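PDB 3MCX: SusD superfamily protein from Bacteroides thetaiotaomicron, which is of unknown function but, as a SusD-family protein of the outer membrane, probably helps capture glycans for uptake into the cell. Local coordinates for residues Asp50-Lys62 / Ala430-Leu442. Numbering follows the deposited sequence.
Sequences DCRAADVQARITK and AIERKGSWHLETL
Arg433 turns the NE/NH2 edge of its guanidinium to Ala53 O, with Arg433 NE 2.9 Å from Ala53 O and Arg433 NH2 3.1 Å from Ala53 O. Both bonds are bent (N-H...O about 135°), as expected when two nitrogens share one acceptor lying near the guanidinium plane. The long arginine chain reaches this carbonyl because it bends at chi2 (81°). Gln57, whose amide can donate and accept at once, spends both NE2 hydrogens on backbone: one runs almost straight (170°) to Trp437 O, with NE2 2.9 Å from that oxygen, the other goes to Ala58 O. Its OE1 takes a hydrogen from a water and lies over one face of the His438 ring; Arg433 CB covers the opposite face, so the flat imidazole is sandwiched. Leu439 lays its methyls along the backbone of Ala58-Thr61, CD1 3.5 Å from Thr61 N, and the methyl of Thr441 packs against Thr61.

Tyr72 and Glu73 position this shell: Tyr72 offers its carbonyl to Arg433 NH1 and its hydroxyl to His438 ND1, while Glu73 bonds both threonine hydroxyls. Asp296 holds His438 NE2. Side chains thus satisfy backbone carbonyls where two mostly non-regular segments, 368 residues apart, meet without sharing a sheet.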
loop_
_atom_site.group_PDB
_atom_site.type_symbol
_atom_site.label_atom_id
_atom_site.label_comp_id
_atom_site.label_asym_id
_atom_site.label_seq_id
_atom_site.Cartn_x
_atom_site.Cartn_y
_atom_site.Cartn_z
ATOM N N ASP A 50 4.162 1.499 -6.167
ATOM C CA ASP A 50 5.508 1.951 -6.464
ATOM C C ASP A 50 5.813 1.903 -7.966
ATOM O O ASP A 50 6.194 2.911 -8.544
ATOM C CB ASP A 50 6.487 1.129 -5.660
ATOM C CG ASP A 50 6.362 1.412 -4.187
ATOM O OD1 ASP A 50 6.748 2.541 -3.780
ATOM O OD2 ASP A 50 5.876 0.531 -3.465
ATOM N N CYS A 51 5.586 0.786 -8.618
ATOM C CA CYS A 51 5.961 0.680 -10.032
ATOM C C CYS A 51 5.117 1.522 -10.978
ATOM O O CYS A 51 5.500 1.749 -12.144
ATOM C CB CYS A 51 6.043 -0.774 -10.534
ATOM S SG CYS A 51 4.461 -1.625 -10.643
ATOM N N ARG A 52 3.971 2.017 -10.500
ATOM C CA ARG A 52 3.123 2.902 -11.282
ATOM C C ARG A 52 3.578 4.361 -11.238
ATOM O O ARG A 52 3.100 5.184 -12.033
ATOM C CB ARG A 52 1.656 2.784 -10.821
ATOM C CG ARG A 52 1.036 1.436 -11.032
ATOM C CD ARG A 52 0.592 1.222 -12.453
ATOM N NE ARG A 52 -0.742 1.799 -12.663
ATOM C CZ ARG A 52 -1.462 1.609 -13.757
ATOM N NH1 ARG A 52 -0.947 0.968 -14.791
ATOM N NH2 ARG A 52 -2.716 2.058 -13.807
ATOM N N ALA A 53 4.493 4.687 -10.319
ATOM C CA ALA A 53 5.012 6.046 -10.164
ATOM C C ALA A 53 6.386 6.117 -10.854
ATOM O O ALA A 53 6.546 5.534 -11.933
ATOM C CB ALA A 53 5.035 6.498 -8.672
ATOM N N ALA A 54 7.337 6.889 -10.335
ATOM C CA ALA A 54 8.574 7.196 -11.063
ATOM C C ALA A 54 9.869 6.729 -10.418
ATOM O O ALA A 54 10.938 6.891 -11.040
ATOM C CB ALA A 54 8.671 8.718 -11.323
ATOM N N ASP A 55 9.768 6.226 -9.186
ATOM C CA ASP A 55 10.920 5.905 -8.350
ATOM C C ASP A 55 11.332 4.448 -8.381
ATOM O O ASP A 55 12.512 4.136 -8.117
ATOM C CB ASP A 55 10.660 6.349 -6.912
ATOM C CG ASP A 55 10.606 7.851 -6.776
ATOM O OD1 ASP A 55 11.428 8.539 -7.428
ATOM O OD2 ASP A 55 9.742 8.337 -6.008
ATOM N N VAL A 56 10.370 3.551 -8.602
ATOM C CA VAL A 56 10.609 2.107 -8.662
ATOM C C VAL A 56 10.148 1.683 -10.041
ATOM O O VAL A 56 9.009 1.970 -10.449
ATOM C CB VAL A 56 9.875 1.342 -7.564
ATOM C CG1 VAL A 56 10.091 -0.150 -7.767
ATOM C CG2 VAL A 56 10.318 1.771 -6.155
ATOM N N GLN A 57 11.026 1.031 -10.790
ATOM C CA GLN A 57 10.732 0.626 -12.164
ATOM C C GLN A 57 10.917 -0.877 -12.334
ATOM O O GLN A 57 11.578 -1.530 -11.534
ATOM C CB GLN A 57 11.648 1.365 -13.154
ATOM C CG GLN A 57 13.124 1.180 -12.887
ATOM C CD GLN A 57 13.975 1.706 -13.999
ATOM O OE1 GLN A 57 14.396 2.877 -14.037
ATOM N NE2 GLN A 57 14.230 0.840 -14.971
ATOM N N ALA A 58 10.352 -1.433 -13.401
ATOM C CA ALA A 58 10.777 -2.774 -13.810
ATOM C C ALA A 58 12.247 -2.756 -14.173
ATOM O O ALA A 58 12.758 -1.785 -14.757
ATOM C CB ALA A 58 9.929 -3.275 -15.024
ATOM N N ARG A 59 12.903 -3.882 -13.907
ATOM C CA ARG A 59 14.242 -4.109 -14.404
ATOM C C ARG A 59 14.286 -4.495 -15.896
ATOM O O ARG A 59 15.211 -4.134 -16.626
ATOM C CB ARG A 59 14.954 -5.167 -13.553
ATOM C CG ARG A 59 16.368 -5.529 -13.983
ATOM C CD ARG A 59 17.035 -6.611 -13.121
ATOM N NE ARG A 59 16.230 -7.855 -13.093
ATOM C CZ ARG A 59 16.211 -8.775 -14.056
ATOM N NH1 ARG A 59 17.004 -8.698 -15.112
ATOM N NH2 ARG A 59 15.380 -9.807 -13.928
ATOM N N ILE A 60 13.293 -5.307 -16.288
ATOM C CA ILE A 60 13.206 -5.889 -17.590
ATOM C C ILE A 60 11.717 -6.015 -17.970
ATOM O O ILE A 60 10.869 -6.336 -17.127
ATOM C CB ILE A 60 13.974 -7.257 -17.629
ATOM C CG1 ILE A 60 14.247 -7.700 -19.047
ATOM C CG2 ILE A 60 13.299 -8.306 -16.794
ATOM C CD1 ILE A 60 15.275 -8.857 -19.125
ATOM N N THR A 61 11.443 -5.847 -19.263
ATOM C CA THR A 61 10.083 -6.075 -19.721
ATOM C C THR A 61 9.855 -7.582 -19.828
ATOM O O THR A 61 10.719 -8.327 -20.295
ATOM C CB THR A 61 9.792 -5.355 -21.053
ATOM O OG1 THR A 61 8.367 -5.353 -21.261
ATOM C CG2 THR A 61 10.517 -5.968 -22.279
ATOM N N LYS A 62 8.680 -8.030 -19.400
ATOM C CA LYS A 62 8.313 -9.448 -19.451
ATOM C C LYS A 62 7.051 -9.751 -20.267
ATOM O O LYS A 62 6.724 -10.926 -20.485
ATOM C CB LYS A 62 8.122 -9.997 -18.046
ATOM C CG LYS A 62 9.397 -10.042 -17.205
ATOM C CD LYS A 62 9.134 -10.501 -15.823
ATOM C CE LYS A 62 10.422 -10.708 -15.023
ATOM N NZ LYS A 62 11.115 -12.020 -15.284
ATOM N N ALA A 430 1.118 15.051 -12.712
ATOM C CA ALA A 430 1.645 14.132 -13.725
ATOM C C ALA A 430 2.848 13.382 -13.188
ATOM O O ALA A 430 3.717 13.961 -12.523
ATOM C CB ALA A 430 2.041 14.875 -15.003
ATOM N N ILE A 431 2.913 12.122 -13.594
ATOM C CA ILE A 431 4.007 11.197 -13.243
ATOM C C ILE A 431 4.924 11.144 -14.443
ATOM O O ILE A 431 4.473 10.788 -15.531
ATOM C CB ILE A 431 3.436 9.825 -12.979
ATOM C CG1 ILE A 431 2.601 9.837 -11.701
ATOM C CG2 ILE A 431 4.592 8.811 -12.869
ATOM C CD1 ILE A 431 1.630 8.672 -11.648
ATOM N N GLU A 432 6.193 11.547 -14.289
ATOM C CA GLU A 432 7.148 11.538 -15.404
ATOM C C GLU A 432 8.310 10.614 -15.047
ATOM O O GLU A 432 8.951 10.771 -14.006
ATOM C CB GLU A 432 7.685 12.942 -15.735
ATOM C CG GLU A 432 6.654 13.893 -16.368
ATOM C CD GLU A 432 7.259 15.239 -16.763
ATOM O OE1 GLU A 432 7.636 16.035 -15.866
ATOM O OE2 GLU A 432 7.416 15.466 -17.972
ATOM N N ARG A 433 8.562 9.650 -15.916
ATOM C CA ARG A 433 9.691 8.736 -15.785
ATOM C C ARG A 433 10.846 9.320 -16.605
ATOM O O ARG A 433 10.919 9.106 -17.813
ATOM C CB ARG A 433 9.275 7.363 -16.313
ATOM C CG ARG A 433 8.352 6.578 -15.446
ATOM C CD ARG A 433 6.834 6.944 -15.540
ATOM N NE ARG A 433 6.147 5.938 -14.768
ATOM C CZ ARG A 433 5.799 4.731 -15.204
ATOM N NH1 ARG A 433 5.747 4.444 -16.497
ATOM N NH2 ARG A 433 5.424 3.845 -14.326
ATOM N N LYS A 434 11.734 10.073 -15.946
ATOM C CA LYS A 434 12.770 10.838 -16.629
ATOM C C LYS A 434 14.162 10.208 -16.572
ATOM O O LYS A 434 15.013 10.503 -17.406
ATOM C CB LYS A 434 12.877 12.265 -16.072
ATOM C CG LYS A 434 11.654 13.138 -16.391
ATOM C CD LYS A 434 12.024 14.600 -16.263
ATOM C CE LYS A 434 10.897 15.427 -15.696
ATOM N NZ LYS A 434 11.406 16.781 -15.177
ATOM N N GLY A 435 14.341 9.316 -15.608
ATOM C CA GLY A 435 15.625 8.694 -15.366
ATOM C C GLY A 435 16.154 7.910 -16.543
ATOM O O GLY A 435 15.392 7.300 -17.295
ATOM N N SER A 436 17.474 7.891 -16.694
ATOM C CA SER A 436 18.113 7.376 -17.900
ATOM C C SER A 436 18.048 5.860 -18.087
ATOM O O SER A 436 18.346 5.395 -19.203
ATOM C CB SER A 436 19.572 7.846 -17.999
ATOM O OG SER A 436 20.356 7.230 -17.015
ATOM N N TRP A 437 17.714 5.103 -17.044
ATOM C CA TRP A 437 17.541 3.667 -17.216
ATOM C C TRP A 437 16.120 3.165 -17.165
ATOM O O TRP A 437 15.898 1.965 -17.119
ATOM C CB TRP A 437 18.476 2.848 -16.325
ATOM C CG TRP A 437 18.425 3.099 -14.819
ATOM C CD1 TRP A 437 17.614 2.512 -13.919
ATOM C CD2 TRP A 437 19.296 3.965 -14.067
ATOM N NE1 TRP A 437 17.894 2.956 -12.652
ATOM C CE2 TRP A 437 18.909 3.866 -12.717
ATOM C CE3 TRP A 437 20.367 4.806 -14.407
ATOM C CZ2 TRP A 437 19.571 4.551 -11.701
ATOM C CZ3 TRP A 437 21.016 5.507 -13.396
ATOM C CH2 TRP A 437 20.614 5.375 -12.063
ATOM N N HIS A 438 15.131 4.054 -17.234
ATOM C CA HIS A 438 13.798 3.585 -17.498
ATOM C C HIS A 438 13.796 2.783 -18.779
ATOM O O HIS A 438 14.566 3.031 -19.734
ATOM C CB HIS A 438 12.824 4.752 -17.562
ATOM C CG HIS A 438 12.388 5.217 -16.209
ATOM N ND1 HIS A 438 11.502 4.506 -15.418
ATOM C CD2 HIS A 438 12.724 6.326 -15.500
ATOM C CE1 HIS A 438 11.323 5.148 -14.272
ATOM N NE2 HIS A 438 12.039 6.272 -14.309
ATOM N N LEU A 439 12.878 1.824 -18.823
ATOM C CA LEU A 439 12.879 0.910 -19.948
ATOM C C LEU A 439 12.406 1.573 -21.232
ATOM O O LEU A 439 11.522 2.433 -21.203
ATOM C CB LEU A 439 12.010 -0.302 -19.677
ATOM C CG LEU A 439 12.415 -1.088 -18.461
ATOM C CD1 LEU A 439 11.604 -2.434 -18.375
ATOM C CD2 LEU A 439 13.913 -1.327 -18.365
ATOM N N GLU A 440 12.920 1.109 -22.362
ATOM C CA GLU A 440 12.522 1.645 -23.654
ATOM C C GLU A 440 11.060 1.350 -23.973
ATOM O O GLU A 440 10.441 2.021 -24.786
ATOM C CB GLU A 440 13.428 1.142 -24.781
ATOM C CG GLU A 440 14.876 1.666 -24.711
ATOM C CD GLU A 440 14.979 3.182 -24.683
ATOM O OE1 GLU A 440 14.297 3.819 -25.513
ATOM O OE2 GLU A 440 15.755 3.715 -23.837
ATOM N N THR A 441 10.498 0.324 -23.363
ATOM C CA THR A 441 9.085 0.031 -23.573
ATOM C C THR A 441 8.150 1.182 -23.186
ATOM O O THR A 441 7.020 1.241 -23.690
ATOM C CB THR A 441 8.656 -1.215 -22.762
ATOM O OG1 THR A 441 9.106 -1.081 -21.407
ATOM C CG2 THR A 441 9.210 -2.499 -23.402
ATOM N N LEU A 442 8.576 2.098 -22.310
ATOM C CA LEU A 442 7.710 3.253 -21.973
ATOM C C LEU A 442 7.465 4.147 -23.194
ATOM O O LEU A 442 6.439 4.825 -23.265
ATOM C CB LEU A 442 8.317 4.112 -20.876
ATOM C CG LEU A 442 8.605 3.449 -19.534
ATOM C CD1 LEU A 442 8.963 4.476 -18.462
ATOM C CD2 LEU A 442 7.373 2.591 -19.057
HETATM O O HOH W 1 15.873 5.258 -14.360
#